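Local coordinates for putative aldehyde dehydrogenase AldY (Bacillus subtilis, PDB 4DNG), which is a putative NAD-dependent aldehyde dehydrogenase, oxidising aldehydes to carboxylates, and may help protect cells against stress from ethanol and related compounds, at residues I390-D395 against I399-D404; L263-V268 against L418-K423; D348-A353 against N373-A378. All coordinates share one frame; numbering follows the deposited sequence.

Contact 1 of 3, residues I390-D395 against I399-D404; sequences IKAGSD and IDMAND
Met401 leaves its helix with CG beside the backbone N and turned from the carbonyl carbon (chi1 -72°), and an extended chain beyond CG carries SD and CE across to Ile390, whose CG2 stands opposite its own backbone N. The two side chains belong to the first half of a beta-alpha-beta crossover: strand 386-392 runs into helix 395-403, which leads to strand 410-414 of the same sheet in the catalytic domain of aldehyde dehydrogenases. The short axes of 390-392 and 399-403 come within 9.8 Å at 137°, so the helix turns back over the strand without lying strictly antiparallel to it.

Met401 spans this separation. Its SD lies 3.8 Å from Ile390 CG2, the two chains meeting at a slant, and stands farther, at 4.3 Å, from Ala392 CB. Between those two residues the strand offers a backbone group: Met401 CE comes to 3.5 Å from Lys391 O. Lys391 points its CB away from the helix, and its side chain makes a cation-pi contact with Tyr300. Were Met401 replaced by an alanine, the thioether would be gone, and a gap would probably open beside Ile390 CG2 and Ala392 CB.

The beginning of the helix is fixed by polar atoms. Ser394 occupies the N-cap position, and its OG accepts a hydrogen bond from the backbone N of Glu397. Asp395 follows, its carboxylate directed to Ser264 on a neighbouring loop, while its backbone takes part in the first helical turn. There the link between the segments is a regular i to i+4 bond: Ile399 N donates to Asp395 O over 3.1 Å, with an N-H...O angle of 159°.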
loop_
_atom_site.group_PDB
_atom_site.type_symbol
_atom_site.label_atom_id
_atom_site.label_comp_id
_atom_site.label_asym_id
_atom_site.label_seq_id
_atom_site.Cartn_x
_atom_site.Cartn_y
_atom_site.Cartn_z
ATOM N N ILE A 390 3.333 33.870 7.291
ATOM C CA ILE A 390 4.768 33.737 7.414
ATOM C C ILE A 390 5.491 34.509 6.307
ATOM O O ILE A 390 5.132 34.421 5.134
ATOM C CB ILE A 390 5.181 32.249 7.384
ATOM C CG1 ILE A 390 4.585 31.536 8.600
ATOM C CG2 ILE A 390 6.712 32.090 7.313
ATOM C CD1 ILE A 390 4.329 30.063 8.379
ATOM N N LYS A 391 6.514 35.254 6.713
ATOM C CA LYS A 391 7.355 36.027 5.818
ATOM C C LYS A 391 8.402 35.130 5.148
ATOM O O LYS A 391 9.058 34.334 5.816
ATOM C CB LYS A 391 8.050 37.132 6.625
ATOM C CG LYS A 391 8.779 38.198 5.818
ATOM C CD LYS A 391 7.800 39.190 5.210
ATOM C CE LYS A 391 8.353 40.603 5.144
ATOM N NZ LYS A 391 8.173 41.329 6.434
ATOM N N ALA A 392 8.545 35.271 3.829
ATOM C CA ALA A 392 9.642 34.657 3.060
ATOM C C ALA A 392 10.491 35.739 2.369
ATOM O O ALA A 392 9.949 36.690 1.785
ATOM C CB ALA A 392 9.097 33.660 2.035
ATOM N N GLY A 393 11.814 35.594 2.458
ATOM C CA GLY A 393 12.767 36.499 1.802
ATOM C C GLY A 393 13.110 36.158 0.349
ATOM O O GLY A 393 13.770 36.936 -0.327
ATOM N N SER A 394 12.668 34.994 -0.130
ATOM C CA SER A 394 12.796 34.612 -1.543
ATOM C C SER A 394 11.661 33.659 -1.961
ATOM O O SER A 394 10.900 33.172 -1.107
ATOM C CB SER A 394 14.146 33.943 -1.793
ATOM O OG SER A 394 14.080 32.558 -1.480
ATOM N N ASP A 395 11.561 33.385 -3.262
ATOM C CA ASP A 395 10.558 32.431 -3.761
ATOM C C ASP A 395 10.984 30.993 -3.502
ATOM O O ASP A 395 10.155 30.142 -3.207
ATOM C CB ASP A 395 10.250 32.651 -5.243
ATOM C CG ASP A 395 9.383 33.879 -5.488
ATOM O OD1 ASP A 395 8.645 34.289 -4.567
ATOM O OD2 ASP A 395 9.434 34.437 -6.606
ATOM N N ILE A 399 9.009 28.187 -1.049
ATOM C CA ILE A 399 8.801 26.800 -1.428
ATOM C C ILE A 399 9.514 25.869 -0.442
ATOM O O ILE A 399 8.952 24.835 -0.062
ATOM C CB ILE A 399 9.256 26.542 -2.881
ATOM C CG1 ILE A 399 8.643 27.586 -3.848
ATOM C CG2 ILE A 399 8.953 25.109 -3.313
ATOM C CD1 ILE A 399 7.128 27.686 -3.886
ATOM N N ASP A 400 10.724 26.240 -0.004
ATOM C CA ASP A 400 11.397 25.499 1.080
ATOM C C ASP A 400 10.529 25.431 2.354
ATOM O O ASP A 400 10.289 24.339 2.887
ATOM C CB ASP A 400 12.779 26.074 1.397
ATOM C CG ASP A 400 13.784 25.839 0.278
ATOM O OD1 ASP A 400 13.499 25.012 -0.621
ATOM O OD2 ASP A 400 14.859 26.490 0.289
ATOM N N MET A 401 10.045 26.588 2.814
ATOM C CA MET A 401 9.165 26.673 3.991
ATOM C C MET A 401 7.898 25.828 3.872
ATOM O O MET A 401 7.405 25.292 4.877
ATOM C CB MET A 401 8.792 28.130 4.286
ATOM C CG MET A 401 9.924 28.965 4.856
ATOM S SD MET A 401 9.429 30.682 5.087
ATOM C CE MET A 401 10.485 31.175 6.462
ATOM N N ALA A 402 7.379 25.710 2.645
ATOM C CA ALA A 402 6.185 24.895 2.353
ATOM C C ALA A 402 6.472 23.404 2.492
ATOM O O ALA A 402 5.615 22.648 2.941
ATOM C CB ALA A 402 5.651 25.199 0.962
ATOM N N ASN A 403 7.657 23.014 2.069
ATOM C CA ASN A 403 8.142 21.663 2.190
ATOM C C ASN A 403 8.344 21.218 3.620
ATOM O O ASN A 403 8.060 20.094 3.964
ATOM C CB ASN A 403 9.432 21.501 1.401
ATOM C CG ASN A 403 9.195 20.982 0.010
ATOM O OD1 ASN A 403 8.282 20.213 -0.224
ATOM N ND2 ASN A 403 10.030 21.394 -0.919
ATOM N N ASP A 404 8.819 22.110 4.463
ATOM C CA ASP A 404 9.282 21.717 5.778
ATOM C C ASP A 404 8.104 21.541 6.708
ATOM O O ASP A 404 7.792 22.405 7.508
ATOM C CB ASP A 404 10.217 22.798 6.324
ATOM C CG ASP A 404 10.350 22.760 7.826
ATOM O OD1 ASP A 404 9.812 21.832 8.443
ATOM O OD2 ASP A 404 11.006 23.659 8.384
#

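Contact 2 of 3, residues L263-V268 against L418-K423; sequences LSDADV and LEKGEK
Lys420 supplies the helix side of this contact, and its aliphatic carbons do the touching. The van der Waals part is twofold. Leu263 sends CD1 to within 4.3 Å of Lys420 CE, a methyl resting against the last methylene of the lysine, while Asp265 places OD2 at 3.9 Å from Lys420 CD. The lysine reaches both because its CG is directed opposite the backbone N (chi1 179°), the chain then running extended until it bends at its last torsion. Asp265 and Lys420 run alongside each other in opposed senses, so carboxylate and ammonium do not meet.

The electrostatic part is correspondingly loose. Asp265 OD2 and Lys420 NZ are 5.3 Å apart, too far for a salt bridge, although the opposite charges probably attract. Lys420 NZ is nearer to Asp395 OD2, with which it makes a long, weak ion pair.

Hydrogen bonding lies within the segments or beyond them, none crossing the contact. A type I turn from Leu263 to Ala266 is closed by Ala266 N on Leu263 O at 3.0 Å, which presents Leu263 and Asp265 toward the helix. Asp265 OD1 is bonded to Thr415 OG1, and weak bonds to the backbone N atoms of Ser416 and Asp417 tie the carboxylate to the chain leading into helix 418-425. Asp267 then caps the following helix, its OD1 taking Arg270 N.

Strands 258-262 and 410-414 are parallel neighbours in the sheet of the catalytic domain, and the contact joins the chain segments that leave their C-terminal ends, the turn before helix 268-281 and helix 418-425. Leu263 also packs on helix 395-403, and helix 418-425 meets the second subunit, where Glu422 OE2 is bonded to Tyr140 OH of that subunit.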
loop_
_atom_site.group_PDB
_atom_site.type_symbol
_atom_site.label_atom_id
_atom_site.label_comp_id
_atom_site.label_asym_id
_atom_site.label_seq_id
_atom_site.Cartn_x
_atom_site.Cartn_y
_atom_site.Cartn_z
ATOM N N LEU A 263 3.877 34.010 -4.077
ATOM C CA LEU A 263 5.198 34.394 -4.546
ATOM C C LEU A 263 5.236 35.856 -4.981
ATOM O O LEU A 263 4.187 36.490 -5.131
ATOM C CB LEU A 263 5.648 33.466 -5.684
ATOM C CG LEU A 263 5.564 31.937 -5.541
ATOM C CD1 LEU A 263 6.410 31.279 -6.625
ATOM C CD2 LEU A 263 5.992 31.443 -4.167
ATOM N N SER A 264 6.447 36.380 -5.194
ATOM C CA SER A 264 6.650 37.799 -5.499
ATOM C C SER A 264 5.833 38.327 -6.691
ATOM O O SER A 264 5.290 39.425 -6.632
ATOM C CB SER A 264 8.138 38.116 -5.672
ATOM O OG SER A 264 8.767 37.213 -6.559
ATOM N N ASP A 265 5.729 37.549 -7.758
ATOM C CA ASP A 265 4.979 38.012 -8.927
ATOM C C ASP A 265 3.448 37.806 -8.840
ATOM O O ASP A 265 2.707 38.323 -9.671
ATOM C CB ASP A 265 5.574 37.460 -10.236
ATOM C CG ASP A 265 5.582 35.950 -10.286
ATOM O OD1 ASP A 265 5.159 35.318 -9.294
ATOM O OD2 ASP A 265 6.024 35.397 -11.315
ATOM N N ALA A 266 2.979 37.074 -7.832
ATOM C CA ALA A 266 1.540 36.787 -7.683
ATOM C C ALA A 266 0.617 37.995 -7.793
ATOM O O ALA A 266 0.988 39.120 -7.440
ATOM C CB ALA A 266 1.278 36.093 -6.364
ATOM N N ASP A 267 -0.595 37.753 -8.283
ATOM C CA ASP A 267 -1.659 38.731 -8.174
ATOM C C ASP A 267 -2.135 38.644 -6.732
ATOM O O ASP A 267 -2.688 37.620 -6.334
ATOM C CB ASP A 267 -2.793 38.386 -9.143
ATOM C CG ASP A 267 -4.037 39.252 -8.942
ATOM O OD1 ASP A 267 -4.386 39.591 -7.784
ATOM O OD2 ASP A 267 -4.687 39.573 -9.955
ATOM N N VAL A 268 -1.906 39.697 -5.953
ATOM C CA VAL A 268 -2.236 39.689 -4.526
ATOM C C VAL A 268 -3.743 39.532 -4.304
ATOM O O VAL A 268 -4.183 38.650 -3.538
ATOM C CB VAL A 268 -1.688 40.938 -3.801
ATOM C CG1 VAL A 268 -2.224 41.054 -2.379
ATOM C CG2 VAL A 268 -0.178 40.890 -3.775
ATOM N N LEU A 418 3.369 31.111 -14.921
ATOM C CA LEU A 418 2.786 29.756 -14.931
ATOM C C LEU A 418 3.802 28.628 -15.173
ATOM O O LEU A 418 3.613 27.508 -14.686
ATOM C CB LEU A 418 1.622 29.658 -15.927
ATOM C CG LEU A 418 0.359 30.498 -15.693
ATOM C CD1 LEU A 418 -0.647 30.206 -16.795
ATOM C CD2 LEU A 418 -0.257 30.267 -14.317
ATOM N N GLU A 419 4.865 28.925 -15.918
ATOM C CA GLU A 419 6.004 28.015 -16.042
ATOM C C GLU A 419 6.713 27.862 -14.691
ATOM O O GLU A 419 7.039 26.737 -14.284
ATOM C CB GLU A 419 7.001 28.497 -17.111
ATOM C CG GLU A 419 6.559 28.306 -18.561
ATOM C CD GLU A 419 7.615 28.741 -19.583
ATOM O OE1 GLU A 419 8.798 28.918 -19.214
ATOM O OE2 GLU A 419 7.263 28.901 -20.774
ATOM N N LYS A 420 6.935 28.995 -14.011
ATOM C CA LYS A 420 7.610 29.065 -12.700
ATOM C C LYS A 420 6.814 28.357 -11.609
ATOM O O LYS A 420 7.388 27.711 -10.729
ATOM C CB LYS A 420 7.814 30.532 -12.324
ATOM C CG LYS A 420 8.484 30.856 -10.999
ATOM C CD LYS A 420 8.336 32.358 -10.731
ATOM C CE LYS A 420 9.151 32.840 -9.537
ATOM N NZ LYS A 420 10.590 33.106 -9.873
ATOM N N GLY A 421 5.494 28.494 -11.659
ATOM C CA GLY A 421 4.622 27.801 -10.714
ATOM C C GLY A 421 4.633 26.287 -10.872
ATOM O O GLY A 421 4.583 25.554 -9.881
ATOM N N GLU A 422 4.702 25.823 -12.118
ATOM C CA GLU A 422 4.705 24.403 -12.393
ATOM C C GLU A 422 6.023 23.786 -11.947
ATOM O O GLU A 422 6.057 22.648 -11.480
ATOM C CB GLU A 422 4.457 24.145 -13.871
ATOM C CG GLU A 422 4.324 22.677 -14.229
ATOM C CD GLU A 422 4.149 22.462 -15.712
ATOM O OE1 GLU A 422 3.060 22.766 -16.242
ATOM O OE2 GLU A 422 5.113 21.993 -16.345
ATOM N N LYS A 423 7.105 24.541 -12.068
ATOM C CA LYS A 423 8.422 23.997 -11.755
ATOM C C LYS A 423 8.680 23.992 -10.258
ATOM O O LYS A 423 9.375 23.107 -9.738
ATOM C CB LYS A 423 9.532 24.711 -12.547
ATOM C CG LYS A 423 9.972 23.982 -13.823
ATOM C CD LYS A 423 8.852 23.796 -14.855
ATOM C CE LYS A 423 9.322 23.061 -16.110
ATOM N NZ LYS A 423 9.548 21.599 -15.899
#

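Contact 3 of 3, residues D348-A353 against N373-A378; sequences DGIELA and NNSKIA
The carboxylate of Asp348 is the flat group that meets the other segment, and it does so through an oxygen: OD2 lies 4.0 Å from Lys376 CD. None of the atoms of 373-378 stacks on its faces; Lys376 CD approaches OD2 alone. The two side chains cross at about a right angle, so the carboxylate addresses the flank of the lysine chain, which is extended beyond CG. Lys376 NZ ends 4.6 Å from Asp348 OD2 and 4.7 Å from OD1, nearly equidistant from the two oxygens. This is no salt bridge, yet the opposite charges are likely to attract weakly at this exposed margin.

Next to this polar pair the packing is apolar. Ile350 aims at the helix from the loop, with CG1 and Ile377 CD1 4.3 Å apart. Its CD1 also borders Ser375 OG at a loose 4.4 Å. The serine stands at the N-cap position of helix 376-379 but makes no capping bond there; its hydroxyl has a weak bond to Asp372 O instead. Ile377 is the buried member, also touching Ile341 and Ala345 of helix 332-347 and Thr388 of strand 386-392, while Phe368 packs against Ile350.

Between Asp348 and Ile350, which both point toward the helix, Gly349 has positive phi (104°) and ends helix 332-347 in a Schellman motif; at this phi a CB would collide with the carbonyl O of Asp348, so the position calls for glycine. The chain then enters strand 351-354, antiparallel to 362-369. Strands 362-369 and 386-392 are themselves parallel neighbours, and with the short helix 376-379 between them they make a beta-alpha-beta crossover at the outer part of the aldehyde dehydrogenase catalytic domain.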
loop_
_atom_site.group_PDB
_atom_site.type_symbol
_atom_site.label_atom_id
_atom_site.label_comp_id
_atom_site.label_asym_id
_atom_site.label_seq_id
_atom_site.Cartn_x
_atom_site.Cartn_y
_atom_site.Cartn_z
ATOM N N ASP A 348 4.284 33.253 23.422
ATOM C CA ASP A 348 5.417 33.053 22.506
ATOM C C ASP A 348 5.924 34.308 21.796
ATOM O O ASP A 348 6.982 34.267 21.166
ATOM C CB ASP A 348 5.045 32.027 21.436
ATOM C CG ASP A 348 5.433 30.615 21.815
ATOM O OD1 ASP A 348 5.654 30.351 23.016
ATOM O OD2 ASP A 348 5.512 29.765 20.900
ATOM N N GLY A 349 5.155 35.397 21.866
ATOM C CA GLY A 349 5.534 36.668 21.248
ATOM C C GLY A 349 4.837 37.047 19.950
ATOM O O GLY A 349 4.777 38.230 19.607
ATOM N N ILE A 350 4.309 36.058 19.226
ATOM C CA ILE A 350 3.758 36.277 17.880
ATOM C C ILE A 350 2.656 37.332 17.857
ATOM O O ILE A 350 1.732 37.277 18.653
ATOM C CB ILE A 350 3.242 34.970 17.242
ATOM C CG1 ILE A 350 4.412 34.042 16.883
ATOM C CG2 ILE A 350 2.430 35.264 15.986
ATOM C CD1 ILE A 350 4.729 32.993 17.926
ATOM N N GLU A 351 2.775 38.301 16.951
ATOM C CA GLU A 351 1.764 39.343 16.798
ATOM C C GLU A 351 0.407 38.757 16.409
ATOM O O GLU A 351 0.320 37.705 15.782
ATOM C CB GLU A 351 2.210 40.392 15.767
ATOM C CG GLU A 351 1.284 41.602 15.663
ATOM C CD GLU A 351 1.674 42.595 14.582
ATOM O OE1 GLU A 351 2.607 42.316 13.798
ATOM O OE2 GLU A 351 1.036 43.668 14.516
ATOM N N LEU A 352 -0.647 39.450 16.801
ATOM C CA LEU A 352 -1.989 39.085 16.421
ATOM C C LEU A 352 -2.577 40.303 15.737
ATOM O O LEU A 352 -2.980 41.258 16.399
ATOM C CB LEU A 352 -2.808 38.704 17.661
ATOM C CG LEU A 352 -4.231 38.168 17.499
ATOM C CD1 LEU A 352 -4.247 36.877 16.690
ATOM C CD2 LEU A 352 -4.836 37.923 18.867
ATOM N N ALA A 353 -2.588 40.276 14.408
ATOM C CA ALA A 353 -3.157 41.371 13.626
ATOM C C ALA A 353 -4.664 41.465 13.836
ATOM O O ALA A 353 -5.196 42.555 14.061
ATOM C CB ALA A 353 -2.824 41.216 12.152
ATOM N N ASN A 373 8.105 29.795 10.524
ATOM C CA ASN A 373 7.547 28.599 9.906
ATOM C C ASN A 373 7.739 27.396 10.827
ATOM O O ASN A 373 7.018 26.391 10.732
ATOM C CB ASN A 373 8.183 28.352 8.526
ATOM C CG ASN A 373 7.449 27.291 7.717
ATOM O OD1 ASN A 373 6.241 27.378 7.512
ATOM N ND2 ASN A 373 8.175 26.282 7.260
ATOM N N ASN A 374 8.709 27.521 11.730
ATOM C CA ASN A 374 9.020 26.488 12.710
ATOM C C ASN A 374 8.362 26.802 14.064
ATOM O O ASN A 374 8.947 26.580 15.132
ATOM C CB ASN A 374 10.543 26.354 12.843
ATOM C CG ASN A 374 11.008 24.910 12.847
ATOM O OD1 ASN A 374 10.562 24.096 12.034
ATOM N ND2 ASN A 374 11.923 24.587 13.757
ATOM N N SER A 375 7.138 27.323 14.001
ATOM C CA SER A 375 6.412 27.768 15.184
ATOM C C SER A 375 5.363 26.764 15.583
ATOM O O SER A 375 4.945 25.939 14.771
ATOM C CB SER A 375 5.738 29.118 14.934
ATOM O OG SER A 375 6.636 30.185 15.155
ATOM N N LYS A 376 4.924 26.851 16.835
ATOM C CA LYS A 376 3.860 25.990 17.322
ATOM C C LYS A 376 2.569 26.211 16.541
ATOM O O LYS A 376 1.991 25.252 16.026
ATOM C CB LYS A 376 3.666 26.163 18.828
ATOM C CG LYS A 376 4.612 25.289 19.638
ATOM C CD LYS A 376 4.812 25.806 21.053
ATOM C CE LYS A 376 5.879 25.003 21.785
ATOM N NZ LYS A 376 6.432 25.731 22.965
ATOM N N ILE A 377 2.137 27.467 16.422
ATOM C CA ILE A 377 0.902 27.783 15.683
ATOM C C ILE A 377 1.000 27.486 14.183
ATOM O O ILE A 377 -0.003 27.167 13.544
ATOM C CB ILE A 377 0.423 29.240 15.889
ATOM C CG1 ILE A 377 1.575 30.143 16.321
ATOM C CG2 ILE A 377 -0.711 29.306 16.899
ATOM C CD1 ILE A 377 2.364 30.719 15.165
ATOM N N ALA A 378 2.207 27.592 13.632
ATOM C CA ALA A 378 2.440 27.268 12.225
ATOM C C ALA A 378 2.375 25.759 11.970
ATOM O O ALA A 378 1.717 25.321 11.025
ATOM C CB ALA A 378 3.772 27.839 11.752
#

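Contact 1 lies between the other two, its centre 13 Å from that of contact 2 and 15 Å from that of contact 3. Asp395 makes the first junction, with OD2 at 2.9 Å from Ser264 OG, a probable hydrogen bond, while Ile399 CD1 packs at 3.9 Å on Leu263 CD2. Asn373 makes the second: its ND2 is 2.7 Å from Met401 O, also a probable hydrogen bond. Contacts 2 and 3 do not touch, their nearest atoms being about 12 Å apart. All three involve one mixed sheet and the helices around it, and they lie away from the predicted catalytic Glu253 and the probable NAD-binding segment; the other predicted catalytic residue, Cys287, is not modelled.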